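PDB 6D2K: FERM, ARHGEF and pleckstrin domain-containing protein 2 from Mus musculus, which activates RAC1 as a guanine nucleotide exchange factor and takes part in semaphorin responses, actin remodelling and integrin regulation, this chain being its FERM domain. Local coordinates for residues A[130-135]-A[166-171]; A[237-242]-A[269-274]; A[243-248]-A[257-262]. All blocks are in the same frame, centred on the assembly; numbering follows the deposited sequence.

Contact 1 (A[130-135]-A[166-171])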
loop_
_atom_site.group_PDB
_atom_site.type_symbol
_atom_site.label_atom_id
_atom_site.label_comp_id
_atom_site.label_asym_id
_atom_site.label_seq_id
_atom_site.Cartn_x
_atom_site.Cartn_y
_atom_site.Cartn_z
ATOM N N HIS A 130 12.684 -15.252 -4.194
ATOM C CA HIS A 130 11.572 -15.526 -5.106
ATOM C C HIS A 130 11.388 -14.400 -6.111
ATOM O O HIS A 130 11.085 -14.654 -7.289
ATOM C CB HIS A 130 10.274 -15.798 -4.344
ATOM C CG HIS A 130 10.205 -17.183 -3.779
ATOM N ND1 HIS A 130 10.202 -17.451 -2.428
ATOM C CD2 HIS A 130 10.184 -18.384 -4.403
ATOM C CE1 HIS A 130 10.153 -18.763 -2.243
ATOM N NE2 HIS A 130 10.142 -19.346 -3.428
ATOM N N LEU A 131 11.599 -13.164 -5.664
ATOM C CA LEU A 131 11.544 -12.032 -6.588
ATOM C C LEU A 131 12.621 -12.157 -7.665
ATOM O O LEU A 131 12.360 -11.882 -8.842
ATOM C CB LEU A 131 11.672 -10.699 -5.836
ATOM C CG LEU A 131 10.478 -10.316 -4.962
ATOM C CD1 LEU A 131 10.836 -9.163 -4.012
ATOM C CD2 LEU A 131 9.277 -9.964 -5.812
ATOM N N LEU A 132 13.818 -12.598 -7.272
ATOM C CA LEU A 132 14.875 -12.888 -8.251
ATOM C C LEU A 132 14.447 -13.981 -9.222
ATOM O O LEU A 132 14.641 -13.856 -10.427
ATOM C CB LEU A 132 16.183 -13.282 -7.562
ATOM C CG LEU A 132 16.940 -12.197 -6.797
ATOM C CD1 LEU A 132 18.220 -12.790 -6.227
ATOM C CD2 LEU A 132 17.252 -10.998 -7.685
ATOM N N GLN A 133 13.861 -15.059 -8.714
ATOM C CA GLN A 133 13.443 -16.137 -9.611
ATOM C C GLN A 133 12.439 -15.632 -10.656
ATOM O O GLN A 133 12.530 -15.973 -11.841
ATOM C CB GLN A 133 12.890 -17.310 -8.802
ATOM C CG GLN A 133 12.551 -18.569 -9.619
ATOM C CD GLN A 133 13.767 -19.208 -10.273
ATOM O OE1 GLN A 133 14.885 -19.099 -9.777
ATOM N NE2 GLN A 133 13.544 -19.899 -11.393
ATOM N N SER A 134 11.516 -14.769 -10.236
ATOM C CA SER A 134 10.532 -14.237 -11.176
ATOM C C SER A 134 11.163 -13.342 -12.232
ATOM O O SER A 134 10.734 -13.364 -13.384
ATOM C CB SER A 134 9.422 -13.453 -10.453
ATOM O OG SER A 134 9.871 -12.182 -10.016
ATOM N N GLU A 135 12.166 -12.553 -11.850
ATOM C CA GLU A 135 12.659 -11.510 -12.738
ATOM C C GLU A 135 13.819 -11.968 -13.607
ATOM O O GLU A 135 13.852 -11.673 -14.805
ATOM C CB GLU A 135 13.047 -10.258 -11.944
ATOM C CG GLU A 135 13.476 -9.095 -12.843
ATOM C CD GLU A 135 13.296 -7.746 -12.180
ATOM O OE1 GLU A 135 12.186 -7.464 -11.686
ATOM O OE2 GLU A 135 14.262 -6.951 -12.170
ATOM N N ASP A 166 21.640 -18.372 -1.402
ATOM C CA ASP A 166 21.357 -19.701 -0.873
ATOM C C ASP A 166 19.910 -20.137 -1.124
ATOM O O ASP A 166 19.654 -21.246 -1.595
ATOM C CB ASP A 166 21.684 -19.708 0.627
ATOM C CG ASP A 166 21.342 -21.024 1.312
ATOM O OD1 ASP A 166 21.730 -21.187 2.489
ATOM O OD2 ASP A 166 20.681 -21.886 0.700
ATOM N N PHE A 167 18.959 -19.264 -0.818
ATOM C CA PHE A 167 17.552 -19.575 -1.050
ATOM C C PHE A 167 17.233 -19.651 -2.551
ATOM O O PHE A 167 16.462 -20.507 -2.981
ATOM C CB PHE A 167 16.631 -18.530 -0.390
ATOM C CG PHE A 167 16.502 -18.663 1.107
ATOM C CD1 PHE A 167 16.056 -19.839 1.677
ATOM C CD2 PHE A 167 16.760 -17.580 1.934
ATOM C CE1 PHE A 167 15.931 -19.966 3.051
ATOM C CE2 PHE A 167 16.630 -17.687 3.304
ATOM C CZ PHE A 167 16.207 -18.885 3.866
ATOM N N HIS A 168 17.789 -18.730 -3.337
ATOM C CA HIS A 168 17.503 -18.705 -4.766
ATOM C C HIS A 168 17.882 -20.024 -5.438
ATOM O O HIS A 168 17.185 -20.485 -6.339
ATOM C CB HIS A 168 18.224 -17.540 -5.438
ATOM C CG HIS A 168 17.804 -17.308 -6.858
ATOM N ND1 HIS A 168 18.545 -16.546 -7.732
ATOM C CD2 HIS A 168 16.727 -17.742 -7.554
ATOM C CE1 HIS A 168 17.935 -16.505 -8.903
ATOM N NE2 HIS A 168 16.835 -17.233 -8.827
ATOM N N GLN A 169 18.972 -20.637 -4.982
ATOM C CA GLN A 169 19.414 -21.913 -5.547
ATOM C C GLN A 169 18.349 -22.996 -5.413
ATOM O O GLN A 169 18.353 -23.976 -6.167
ATOM C CB GLN A 169 20.709 -22.381 -4.878
ATOM C CG GLN A 169 21.898 -21.521 -5.183
ATOM C CD GLN A 169 23.106 -21.890 -4.346
ATOM O OE1 GLN A 169 23.587 -23.024 -4.396
ATOM N NE2 GLN A 169 23.609 -20.929 -3.580
ATOM N N ARG A 170 17.432 -22.826 -4.465
ATOM C CA ARG A 170 16.386 -23.814 -4.225
ATOM C C ARG A 170 15.224 -23.721 -5.213
ATOM O O ARG A 170 14.367 -24.598 -5.234
ATOM C CB ARG A 170 15.815 -23.668 -2.809
ATOM C CG ARG A 170 16.858 -23.613 -1.716
ATOM C CD ARG A 170 16.204 -23.446 -0.351
ATOM N NE ARG A 170 17.211 -23.441 0.699
ATOM C CZ ARG A 170 16.937 -23.513 1.998
ATOM N NH1 ARG A 170 15.680 -23.599 2.411
ATOM N NH2 ARG A 170 17.926 -23.502 2.878
ATOM N N HIS A 171 15.170 -22.646 -6.002
ATOM C CA HIS A 171 13.977 -22.371 -6.804
ATOM C C HIS A 171 14.117 -22.765 -8.258
ATOM O O HIS A 171 13.347 -22.297 -9.094
ATOM C CB HIS A 171 13.622 -20.884 -6.759
ATOM C CG HIS A 171 13.530 -20.325 -5.377
ATOM N ND1 HIS A 171 13.120 -21.070 -4.292
ATOM C CD2 HIS A 171 13.775 -19.076 -4.909
ATOM C CE1 HIS A 171 13.128 -20.311 -3.210
ATOM N NE2 HIS A 171 13.517 -19.094 -3.557
HETATM O O HOH W 1 16.950 -20.833 -9.145
#
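Gln133 and His130 on helix 121-136 meet His168 of helix 161-168 and His171 a little further along the chain, a buried contact in the α-helical central lobe of the FERM domain. The rings of His130 and His171 form an offset stack, their centroids 3.8 Å apart and their planes at 17°. On the opposite face of the His171 ring sits Phe167 O, 3.3 Å above the plane and over its centre, so the imidazole is held flat between a ring and a carbonyl. His168 reaches across with CG anti to the backbone N (chi1 -170°), which sets its ring beneath Leu132, whose CB lies over one face in a CH-π contact, 4.0 Å from the centroid. The edge of the same ring faces the amide of Gln133: His168 NE2 gives Gln133 OE1 a weak hydrogen bond of 2.9 Å, badly bent at 126°, and has a second weak acceptor in Gly137 O. Gln133 CG lies 3.8 Å from His171 CB.

Further out, polar partners fix these groups. Asp144 binds His168 ND1; with this carboxylate on one side and only weak acceptors at NE2, the imidazole may be drawn toward its protonated form. Asp138 and the carbonyl of Gln174 take up Gln133 NE2, fixing the rotation of the amide, while Ser129 OG binds His171 NE2. A single water ties the two segments together, donating to Gln133 OE1 and to His168 O at 2.8 Å each.

Contact 2 (A[237-242]-A[269-274]); sequences LSFKRK and ECKNFW
In the C-terminal PH-like domain of the FERM module, the closing α-helix 267-284 packs against the β-sheet, and here it covers the outermost strand 236-240 and the turn after it. The strand and helix segments run nearly antiparallel (169°), with axes 8.4 Å apart at closest approach. Phe239 carries most of the contact from the strand. Its CG takes the crowded position between backbone N and carbonyl carbon (chi1 80°), and the ring lies flat over the helix backbone, Lys271 CA standing over its centre in a CH-π contact. The extended Lys271 chain follows on, its CG 3.6 Å from Phe239 CZ. On the Trp274 side, Phe239 CD2 comes down over one face of the indole, toward the rim, 3.6 Å from Trp274 CD2; the two ring planes are inclined at 47°.

Toward the turn at Arg241, Cys270 directs its sulfur to the strand, SG lying 3.6 Å from Phe239 CB and oblique to the ring, while Cys270 CB touches Arg241 O at 3.4 Å. Beyond this layer, Cys270 also packs on Phe244 of the neighbouring strand.

The polar link is made by Trp274, whose indole stands beside the strand with Leu237 CB 4.0 Å from its CD1. Trp274 NE1 donates a straight hydrogen bond of 3.0 Å to Leu237 O; this oxygen lies in the indole plane, while NE1 approaches it from well above the carbonyl plane.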
loop_
_atom_site.group_PDB
_atom_site.type_symbol
_atom_site.label_atom_id
_atom_site.label_comp_id
_atom_site.label_asym_id
_atom_site.label_seq_id
_atom_site.Cartn_x
_atom_site.Cartn_y
_atom_site.Cartn_z
ATOM N N LEU A 237 -17.513 5.189 12.315
ATOM C CA LEU A 237 -16.246 5.908 12.321
ATOM C C LEU A 237 -16.536 7.370 12.015
ATOM O O LEU A 237 -17.279 7.676 11.077
ATOM C CB LEU A 237 -15.305 5.344 11.252
ATOM C CG LEU A 237 -14.917 3.881 11.413
ATOM C CD1 LEU A 237 -14.045 3.469 10.246
ATOM C CD2 LEU A 237 -14.199 3.634 12.734
ATOM N N SER A 238 -15.941 8.259 12.799
ATOM C CA SER A 238 -16.118 9.699 12.638
ATOM C C SER A 238 -14.804 10.423 12.857
ATOM O O SER A 238 -13.867 9.866 13.401
ATOM C CB SER A 238 -17.128 10.235 13.661
ATOM O OG SER A 238 -18.362 9.582 13.510
ATOM N N PHE A 239 -14.737 11.686 12.457
ATOM C CA PHE A 239 -13.586 12.492 12.827
ATOM C C PHE A 239 -14.038 13.919 13.093
ATOM O O PHE A 239 -15.009 14.384 12.494
ATOM C CB PHE A 239 -12.462 12.420 11.781
ATOM C CG PHE A 239 -12.668 13.306 10.578
ATOM C CD1 PHE A 239 -12.044 14.549 10.512
ATOM C CD2 PHE A 239 -13.481 12.908 9.528
ATOM C CE1 PHE A 239 -12.226 15.372 9.415
ATOM C CE2 PHE A 239 -13.670 13.733 8.420
ATOM C CZ PHE A 239 -13.035 14.975 8.367
ATOM N N LYS A 240 -13.356 14.582 14.017
ATOM C CA LYS A 240 -13.571 16.002 14.265
ATOM C C LYS A 240 -12.230 16.670 14.475
ATOM O O LYS A 240 -11.546 16.417 15.474
ATOM C CB LYS A 240 -14.441 16.218 15.501
ATOM C CG LYS A 240 -15.813 15.569 15.406
ATOM C CD LYS A 240 -16.654 15.929 16.632
ATOM C CE LYS A 240 -18.124 16.057 16.267
ATOM N NZ LYS A 240 -18.681 14.809 15.680
ATOM N N ARG A 241 -11.861 17.530 13.536
ATOM C CA ARG A 241 -10.574 18.216 13.595
ATOM C C ARG A 241 -9.463 17.167 13.673
ATOM O O ARG A 241 -9.356 16.350 12.761
ATOM C CB ARG A 241 -10.557 19.220 14.760
ATOM C CG ARG A 241 -9.505 20.300 14.639
ATOM C CD ARG A 241 -9.883 21.447 15.590
ATOM N NE ARG A 241 -8.865 22.490 15.677
ATOM C CZ ARG A 241 -9.144 23.788 15.642
ATOM N NH1 ARG A 241 -10.395 24.184 15.468
ATOM N NH2 ARG A 241 -8.162 24.676 15.744
ATOM N N LYS A 242 -8.656 17.170 14.733
ATOM C CA LYS A 242 -7.564 16.196 14.862
ATOM C C LYS A 242 -7.980 14.871 15.500
ATOM O O LYS A 242 -7.146 13.965 15.623
ATOM C CB LYS A 242 -6.399 16.768 15.676
ATOM C CG LYS A 242 -5.771 18.004 15.058
ATOM C CD LYS A 242 -4.451 18.339 15.735
ATOM C CE LYS A 242 -4.617 18.629 17.206
ATOM N NZ LYS A 242 -3.375 19.242 17.760
ATOM N N GLU A 269 -4.522 14.970 8.345
ATOM C CA GLU A 269 -4.060 13.591 8.577
ATOM C C GLU A 269 -5.170 12.749 9.182
ATOM O O GLU A 269 -5.343 11.572 8.850
ATOM C CB GLU A 269 -2.843 13.573 9.507
ATOM C CG GLU A 269 -1.563 14.111 8.857
ATOM C CD GLU A 269 -0.437 14.322 9.857
ATOM O OE1 GLU A 269 0.515 13.513 9.886
ATOM O OE2 GLU A 269 -0.501 15.301 10.617
ATOM N N CYS A 270 -5.917 13.351 10.102
ATOM C CA CYS A 270 -7.043 12.662 10.715
ATOM C C CYS A 270 -8.084 12.310 9.645
ATOM O O CYS A 270 -8.559 11.167 9.563
ATOM C CB CYS A 270 -7.659 13.560 11.794
ATOM S SG CYS A 270 -8.957 12.718 12.694
ATOM N N LYS A 271 -8.446 13.301 8.833
ATOM C CA LYS A 271 -9.435 13.121 7.770
ATOM C C LYS A 271 -9.008 12.020 6.803
ATOM O O LYS A 271 -9.822 11.183 6.401
ATOM C CB LYS A 271 -9.604 14.431 7.006
ATOM C CG LYS A 271 -10.599 14.371 5.856
ATOM C CD LYS A 271 -10.854 15.781 5.338
ATOM C CE LYS A 271 -11.890 15.819 4.229
ATOM N NZ LYS A 271 -12.203 17.246 3.879
ATOM N N ASN A 272 -7.741 12.041 6.423
ATOM C CA ASN A 272 -7.228 11.036 5.506
ATOM C C ASN A 272 -7.286 9.631 6.087
ATOM O O ASN A 272 -7.578 8.688 5.364
ATOM C CB ASN A 272 -5.809 11.381 5.087
ATOM C CG ASN A 272 -5.763 12.548 4.136
ATOM O OD1 ASN A 272 -6.764 12.879 3.497
ATOM N ND2 ASN A 272 -4.596 13.176 4.024
ATOM N N PHE A 273 -6.987 9.480 7.374
ATOM C CA PHE A 273 -7.107 8.163 8.000
ATOM C C PHE A 273 -8.564 7.722 8.080
ATOM O O PHE A 273 -8.892 6.561 7.812
ATOM C CB PHE A 273 -6.464 8.112 9.391
ATOM C CG PHE A 273 -6.483 6.731 9.998
ATOM C CD1 PHE A 273 -5.825 5.688 9.377
ATOM C CD2 PHE A 273 -7.170 6.473 11.165
ATOM C CE1 PHE A 273 -5.857 4.400 9.916
ATOM C CE2 PHE A 273 -7.193 5.194 11.712
ATOM C CZ PHE A 273 -6.536 4.157 11.079
ATOM N N TRP A 274 -9.445 8.639 8.462
ATOM C CA TRP A 274 -10.864 8.337 8.454
ATOM C C TRP A 274 -11.314 7.846 7.080
ATOM O O TRP A 274 -12.035 6.853 6.969
ATOM C CB TRP A 274 -11.664 9.589 8.872
ATOM C CG TRP A 274 -13.141 9.416 8.772
ATOM C CD1 TRP A 274 -13.977 8.810 9.681
ATOM C CD2 TRP A 274 -13.978 9.875 7.709
ATOM N NE1 TRP A 274 -15.276 8.854 9.227
ATOM C CE2 TRP A 274 -15.304 9.504 8.025
ATOM C CE3 TRP A 274 -13.737 10.572 6.524
ATOM C CZ2 TRP A 274 -16.377 9.793 7.196
ATOM C CZ3 TRP A 274 -14.809 10.856 5.696
ATOM C CH2 TRP A 274 -16.115 10.477 6.046
#

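Contact 3 (A[243-248]-A[257-262])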
loop_
_atom_site.group_PDB
_atom_site.type_symbol
_atom_site.label_atom_id
_atom_site.label_comp_id
_atom_site.label_asym_id
_atom_site.label_seq_id
_atom_site.Cartn_x
_atom_site.Cartn_y
_atom_site.Cartn_z
ATOM N N ARG A 243 -9.241 14.769 15.914
ATOM C CA ARG A 243 -9.735 13.617 16.675
ATOM C C ARG A 243 -10.371 12.563 15.781
ATOM O O ARG A 243 -11.286 12.872 15.018
ATOM C CB ARG A 243 -10.791 14.081 17.704
ATOM C CG ARG A 243 -10.251 15.005 18.779
ATOM C CD ARG A 243 -11.384 15.781 19.477
ATOM N NE ARG A 243 -12.474 14.911 19.903
ATOM C CZ ARG A 243 -13.753 15.273 19.938
ATOM N NH1 ARG A 243 -14.112 16.493 19.558
ATOM N NH2 ARG A 243 -14.671 14.405 20.342
ATOM N N PHE A 244 -9.893 11.320 15.898
ATOM C CA PHE A 244 -10.494 10.175 15.213
ATOM C C PHE A 244 -11.354 9.389 16.202
ATOM O O PHE A 244 -10.883 9.030 17.275
ATOM C CB PHE A 244 -9.386 9.278 14.644
ATOM C CG PHE A 244 -9.891 8.036 13.970
ATOM C CD1 PHE A 244 -10.633 8.108 12.801
ATOM C CD2 PHE A 244 -9.605 6.791 14.501
ATOM C CE1 PHE A 244 -11.076 6.950 12.178
ATOM C CE2 PHE A 244 -10.052 5.631 13.893
ATOM C CZ PHE A 244 -10.791 5.715 12.733
ATOM N N LEU A 245 -12.613 9.140 15.848
ATOM C CA LEU A 245 -13.578 8.540 16.774
ATOM C C LEU A 245 -14.079 7.183 16.286
ATOM O O LEU A 245 -14.602 7.074 15.184
ATOM C CB LEU A 245 -14.780 9.483 16.975
ATOM C CG LEU A 245 -14.581 10.779 17.783
ATOM C CD1 LEU A 245 -13.599 11.723 17.115
ATOM C CD2 LEU A 245 -15.914 11.478 17.985
ATOM N N ILE A 246 -13.913 6.147 17.104
ATOM C CA ILE A 246 -14.439 4.833 16.757
ATOM C C ILE A 246 -15.565 4.485 17.713
ATOM O O ILE A 246 -15.328 4.369 18.915
ATOM C CB ILE A 246 -13.383 3.730 16.908
ATOM C CG1 ILE A 246 -12.086 4.093 16.206
ATOM C CG2 ILE A 246 -13.924 2.418 16.356
ATOM C CD1 ILE A 246 -10.989 3.057 16.382
ATOM N N LYS A 247 -16.779 4.326 17.190
ATOM C CA LYS A 247 -17.891 3.854 18.033
ATOM C C LYS A 247 -17.908 2.331 17.976
ATOM O O LYS A 247 -17.933 1.751 16.882
ATOM C CB LYS A 247 -19.220 4.437 17.557
ATOM C CG LYS A 247 -20.376 4.109 18.486
ATOM C CD LYS A 247 -21.676 4.676 17.957
ATOM C CE LYS A 247 -22.857 3.994 18.633
ATOM N NZ LYS A 247 -24.163 4.461 18.093
ATOM N N LEU A 248 -17.885 1.697 19.153
ATOM C CA LEU A 248 -17.540 0.278 19.324
ATOM C C LEU A 248 -18.436 -0.369 20.374
ATOM O O LEU A 248 -19.293 0.292 20.937
ATOM C CB LEU A 248 -16.101 0.189 19.843
ATOM C CG LEU A 248 -15.042 -0.649 19.144
ATOM C CD1 LEU A 248 -15.047 -0.426 17.648
ATOM C CD2 LEU A 248 -13.682 -0.318 19.742
ATOM N N GLN A 257 -19.671 3.766 28.002
ATOM C CA GLN A 257 -18.827 4.445 27.020
ATOM C C GLN A 257 -18.657 3.573 25.781
ATOM O O GLN A 257 -18.132 2.463 25.858
ATOM C CB GLN A 257 -17.459 4.758 27.621
ATOM C CG GLN A 257 -16.516 5.451 26.644
ATOM C CD GLN A 257 -17.081 6.767 26.153
ATOM O OE1 GLN A 257 -16.872 7.813 26.772
ATOM N NE2 GLN A 257 -17.817 6.724 25.044
ATOM N N ASP A 258 -19.106 4.083 24.641
ATOM C CA ASP A 258 -19.086 3.313 23.405
ATOM C C ASP A 258 -18.097 3.853 22.378
ATOM O O ASP A 258 -18.020 3.338 21.267
ATOM C CB ASP A 258 -20.494 3.253 22.796
ATOM C CG ASP A 258 -21.085 4.619 22.540
ATOM O OD1 ASP A 258 -22.309 4.694 22.286
ATOM O OD2 ASP A 258 -20.344 5.621 22.588
ATOM N N THR A 259 -17.335 4.874 22.752
ATOM C CA THR A 259 -16.472 5.551 21.778
ATOM C C THR A 259 -15.028 5.702 22.256
ATOM O O THR A 259 -14.767 6.154 23.379
ATOM C CB THR A 259 -17.060 6.927 21.365
ATOM O OG1 THR A 259 -18.333 6.732 20.730
ATOM C CG2 THR A 259 -16.128 7.664 20.389
ATOM N N LEU A 260 -14.094 5.307 21.395
ATOM C CA LEU A 260 -12.677 5.505 21.645
ATOM C C LEU A 260 -12.209 6.672 20.797
ATOM O O LEU A 260 -12.686 6.857 19.675
ATOM C CB LEU A 260 -11.874 4.265 21.256
ATOM C CG LEU A 260 -12.195 2.977 22.007
ATOM C CD1 LEU A 260 -11.203 1.882 21.612
ATOM C CD2 LEU A 260 -12.164 3.228 23.500
ATOM N N GLU A 261 -11.283 7.451 21.342
ATOM C CA GLU A 261 -10.767 8.636 20.661
ATOM C C GLU A 261 -9.255 8.602 20.523
ATOM O O GLU A 261 -8.543 8.266 21.469
ATOM C CB GLU A 261 -11.166 9.904 21.413
ATOM C CG GLU A 261 -12.556 10.398 21.100
ATOM C CD GLU A 261 -12.733 11.868 21.440
ATOM O OE1 GLU A 261 -13.787 12.224 22.009
ATOM O OE2 GLU A 261 -11.813 12.667 21.143
ATOM N N PHE A 262 -8.769 8.942 19.331
ATOM C CA PHE A 262 -7.333 9.041 19.087
ATOM C C PHE A 262 -7.030 10.392 18.475
ATOM O O PHE A 262 -7.812 10.903 17.676
ATOM C CB PHE A 262 -6.879 7.914 18.158
ATOM C CG PHE A 262 -7.115 6.549 18.734
ATOM C CD1 PHE A 262 -6.170 5.965 19.557
ATOM C CD2 PHE A 262 -8.296 5.878 18.484
ATOM C CE1 PHE A 262 -6.392 4.703 20.103
ATOM C CE2 PHE A 262 -8.524 4.629 19.026
ATOM C CZ PHE A 262 -7.574 4.047 19.843
#
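Phe244 and Phe262, and Ile246 and Leu260, are the hydrogen-bonded pairs of an antiparallel β-hairpin in the PH-like domain, formed by strands 243-247 and 259-264. Each pair exchanges two backbone bonds, as in Phe244 N to Phe262 O at 2.8 Å, and Leu248 N to Asp258 O at 2.7 Å extends the series toward the loop. CA-H···O contacts lie between them, among them Thr259 CA to Ile246 O at 3.3 Å. Within 257-262, Thr259 OG1 donates to Asp258 OD2.

One salt bridge crosses the strands beside Leu245. Arg243, bent at chi3 (49°), turns its guanidinium side-on to the carboxylate: NE bonds Glu261 OE2 at 2.6 Å and NH2 bonds OE1 at 2.9 Å. The carboxylate lies at the edge of the guanidinium, near its plane, yet the two nitrogens meet its oxygens from above the carboxylate plane. An alanine at Arg243 would remove both donors and is likely to leave the Glu261 carboxylate without its counter-charge and freer to turn. Leu245 lies alongside the stem of this glutamate, CG to Glu261 CG 3.9 Å.

Apolar contacts occupy the face of Phe244, Ile246, Leu260 and Phe262. Ile246 CD1 touches Phe262 CE2 at 3.9 Å, and Phe262 CD2 approaches the edge of the Phe244 ring. From the strand's end, Leu248 CD2 joins Leu260 CD1 at 3.8 Å. Leu210, Phe229 and Phe273, edge-to-face on Phe244, pack against this side.

The hairpin is thus amphipathic: one face joins the hydrophobic interior, while the other, with Leu245, Lys247, Thr259 and Glu261, carries polar and charged groups.

How the contacts relate
Contact 1 comes first along the chain and belongs to the helical central lobe; contacts 2 and 3 follow in the PH-like lobe, on the opposite side of the chain's centre. Centres of contacts 1 and 2 are 43 Å apart, those of contacts 1 and 3 46 Å, and neither pair touches. Contacts 2 and 3, with centres 11 Å apart, are one continuous structure: contact 3 is nested within the loop that contact 2 closes, and strands 236-240 and 243-247 are neighbours in the same antiparallel sheet. Ser238 O and Leu245 N probably hydrogen-bond across them at 2.8 Å. Contact 1 thus belongs to the packing of one lobe, contacts 2 and 3 to that of another.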